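Peptidoglycan hydrolase FlgJ (Sphingomonas sp. A1, PDB 2ZYC) probably cleaves glycosidic bonds of peptidoglycan as a flagellum-specific hydrolase, this chain being its C-terminal family 73 catalytic domain, to let the flagellar rod assemble in the periplasm. Local coordinates at residues A[27-32]-A[147-152]. The protein carries 2 engineered substitutions. Sequence-based numbering, arbitrary orientation. Where two conformers were deposited one is given.
Sequences LVAQAA and NALRQR. With PO4 (phosphate ion), chain B.
Leu149 reaches from helix 147-156 to Val28 and Ala29 of helix 24-35, a small example of how one branched side chain can bridge two helices. Followed outward, its CB heads for the other helix, and CG lies anti to the backbone N (chi1 -177°), which carries the fork across the gap. There the two methyls part company. CD1 meets CG1 of Val28 at 3.9 Å, the two side chains running obliquely to one another. CD2 settles against CB of Ala29 at 3.7 Å. The small alanine probably helps the backbones to approach here, and its CA stands 7.2 Å from that of Leu149. Neighbouring helices close the site: Val28 also touches Ala13 of helix 3-20, while Ala29 packs on Val143 and Ile144 of helix 136-145, so the last helix of the chain is joined to the buried interior of this lysozyme-clan protein.

One turn further along helix 147-156 the chemistry turns polar. The extended chain of Arg152 presents the guanidinium edge to a phosphate ion, likely a component of the crystallisation solution: NE donates a nearly straight bond to O1 (3.0 Å, 166°), and NH2 adds a weak, bent one to O3 at 3.1 Å. Ala2 N and Gln3 N hold the same anion, and Trp37 makes a cation-pi contact with Arg152. A leucine in place of Arg152 would probably leave the phosphate without its charged partner here and Trp37 without its cation. Arg150 reaches back one turn, its NH2 bonding Asn147 OD1 at 2.7 Å, the oxygen lying in the guanidinium plane although the donor sits above the carbonyl plane. Between 27-32 and 147-152 no hydrogen bond forms; cohesion there rests on buried methyl groups, with Arg150 and Arg152 engaged by polar partners and, at Arg152, Trp37.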
loop_
_atom_site.group_PDB
_atom_site.type_symbol
_atom_site.label_atom_id
_atom_site.label_comp_id
_atom_site.label_asym_id
_atom_site.label_seq_id
_atom_site.Cartn_x
_atom_site.Cartn_y
_atom_site.Cartn_z
ATOM N N LEU A 27 -5.633 -2.169 -2.062
ATOM C CA LEU A 27 -4.327 -1.512 -2.130
ATOM C C LEU A 27 -4.344 -0.112 -1.517
ATOM O O LEU A 27 -3.363 0.313 -0.899
ATOM C CB LEU A 27 -3.815 -1.474 -3.576
ATOM C CG LEU A 27 -3.588 -2.843 -4.235
ATOM C CD1 LEU A 27 -3.061 -2.658 -5.640
ATOM C CD2 LEU A 27 -2.633 -3.719 -3.422
ATOM N N VAL A 28 -5.458 0.599 -1.691
ATOM C CA VAL A 28 -5.664 1.897 -1.033
ATOM C C VAL A 28 -5.645 1.712 0.486
ATOM O O VAL A 28 -4.989 2.473 1.204
ATOM C CB VAL A 28 -6.997 2.564 -1.457
ATOM C CG1 VAL A 28 -7.239 3.855 -0.644
ATOM C CG2 VAL A 28 -7.002 2.856 -2.970
ATOM N N ALA A 29 -6.360 0.689 0.958
ATOM C CA ALA A 29 -6.411 0.372 2.381
ATOM C C ALA A 29 -5.025 0.077 2.916
ATOM O O ALA A 29 -4.629 0.599 3.963
ATOM C CB ALA A 29 -7.343 -0.800 2.640
ATOM N N GLN A 30 -4.276 -0.741 2.180
ATOM C CA GLN A 30 -2.950 -1.135 2.635
ATOM C C GLN A 30 -2.011 0.067 2.770
ATOM O O GLN A 30 -1.300 0.203 3.782
ATOM C CB GLN A 30 -2.345 -2.195 1.727
ATOM C CG GLN A 30 -1.100 -2.835 2.355
ATOM C CD GLN A 30 -0.395 -3.789 1.429
ATOM O OE1 GLN A 30 -0.790 -3.962 0.275
ATOM N NE2 GLN A 30 0.664 -4.426 1.932
ATOM N N ALA A 31 -2.031 0.933 1.762
ATOM C CA ALA A 31 -1.223 2.156 1.766
ATOM C C ALA A 31 -1.629 3.079 2.925
ATOM O O ALA A 31 -0.769 3.670 3.582
ATOM C CB ALA A 31 -1.346 2.867 0.441
ATOM N N ALA A 32 -2.934 3.187 3.160
ATOM C CA ALA A 32 -3.483 3.959 4.279
ATOM C C ALA A 32 -2.999 3.435 5.636
ATOM O O ALA A 32 -2.608 4.213 6.506
ATOM C CB ALA A 32 -5.002 3.951 4.236
ATOM N N ASN A 147 -15.912 1.556 7.568
ATOM C CA ASN A 147 -16.749 2.660 7.103
ATOM C C ASN A 147 -15.924 3.872 6.686
ATOM O O ASN A 147 -16.321 4.617 5.794
ATOM C CB ASN A 147 -17.757 3.069 8.186
ATOM C CG ASN A 147 -18.786 1.986 8.478
ATOM O OD1 ASN A 147 -19.352 1.378 7.567
ATOM N ND2 ASN A 147 -19.040 1.751 9.757
ATOM N N ALA A 148 -14.783 4.070 7.351
ATOM C CA ALA A 148 -13.899 5.202 7.052
ATOM C C ALA A 148 -13.461 5.160 5.593
ATOM O O ALA A 148 -13.626 6.140 4.865
ATOM C CB ALA A 148 -12.685 5.208 7.967
ATOM N N LEU A 149 -12.914 4.017 5.173
ATOM C CA LEU A 149 -12.528 3.828 3.776
ATOM C C LEU A 149 -13.732 3.887 2.836
ATOM O O LEU A 149 -13.678 4.566 1.810
ATOM C CB LEU A 149 -11.772 2.505 3.576
ATOM C CG LEU A 149 -11.264 2.247 2.150
ATOM C CD1 LEU A 149 -10.303 3.335 1.679
ATOM C CD2 LEU A 149 -10.621 0.869 2.028
ATOM N N ARG A 150 -14.811 3.182 3.177
ATOM C CA ARG A 150 -16.011 3.188 2.332
ATOM C C ARG A 150 -16.494 4.609 1.994
ATOM O O ARG A 150 -16.734 4.925 0.828
ATOM C CB ARG A 150 -17.129 2.378 2.985
ATOM C CG ARG A 150 -18.370 2.206 2.118
ATOM C CD ARG A 150 -19.204 0.990 2.555
ATOM N NE ARG A 150 -19.102 0.700 3.990
ATOM C CZ ARG A 150 -18.397 -0.307 4.516
ATOM N NH1 ARG A 150 -17.721 -1.145 3.733
ATOM N NH2 ARG A 150 -18.362 -0.475 5.833
ATOM N N GLN A 151 -16.610 5.462 3.011
ATOM C CA GLN A 151 -17.076 6.844 2.842
ATOM C C GLN A 151 -16.142 7.649 1.936
ATOM O O GLN A 151 -16.586 8.427 1.085
ATOM C CB GLN A 151 -17.206 7.527 4.205
ATOM C CG GLN A 151 -18.328 6.961 5.080
ATOM C CD GLN A 151 -18.261 7.434 6.527
ATOM O OE1 GLN A 151 -17.401 8.235 6.901
ATOM N NE2 GLN A 151 -19.174 6.931 7.350
ATOM N N ARG A 152 -14.840 7.463 2.133
ATOM C CA ARG A 152 -13.847 8.174 1.331
ATOM C C ARG A 152 -13.829 7.705 -0.127
ATOM O O ARG A 152 -13.643 8.510 -1.035
ATOM C CB ARG A 152 -12.459 8.072 1.966
ATOM C CG ARG A 152 -12.365 8.898 3.242
ATOM C CD ARG A 152 -11.081 8.646 3.997
ATOM N NE ARG A 152 -11.077 9.423 5.235
ATOM C CZ ARG A 152 -10.575 9.002 6.392
ATOM N NH1 ARG A 152 -10.027 7.797 6.492
ATOM N NH2 ARG A 152 -10.633 9.791 7.453
HETATM P P PO4 B . -10.958 13.339 5.640
HETATM O O1 PO4 B . -11.832 12.276 5.012
HETATM O O2 PO4 B . -11.844 14.293 6.409
HETATM O O3 PO4 B . -10.002 12.682 6.608
HETATM O O4 PO4 B . -10.172 14.092 4.590
#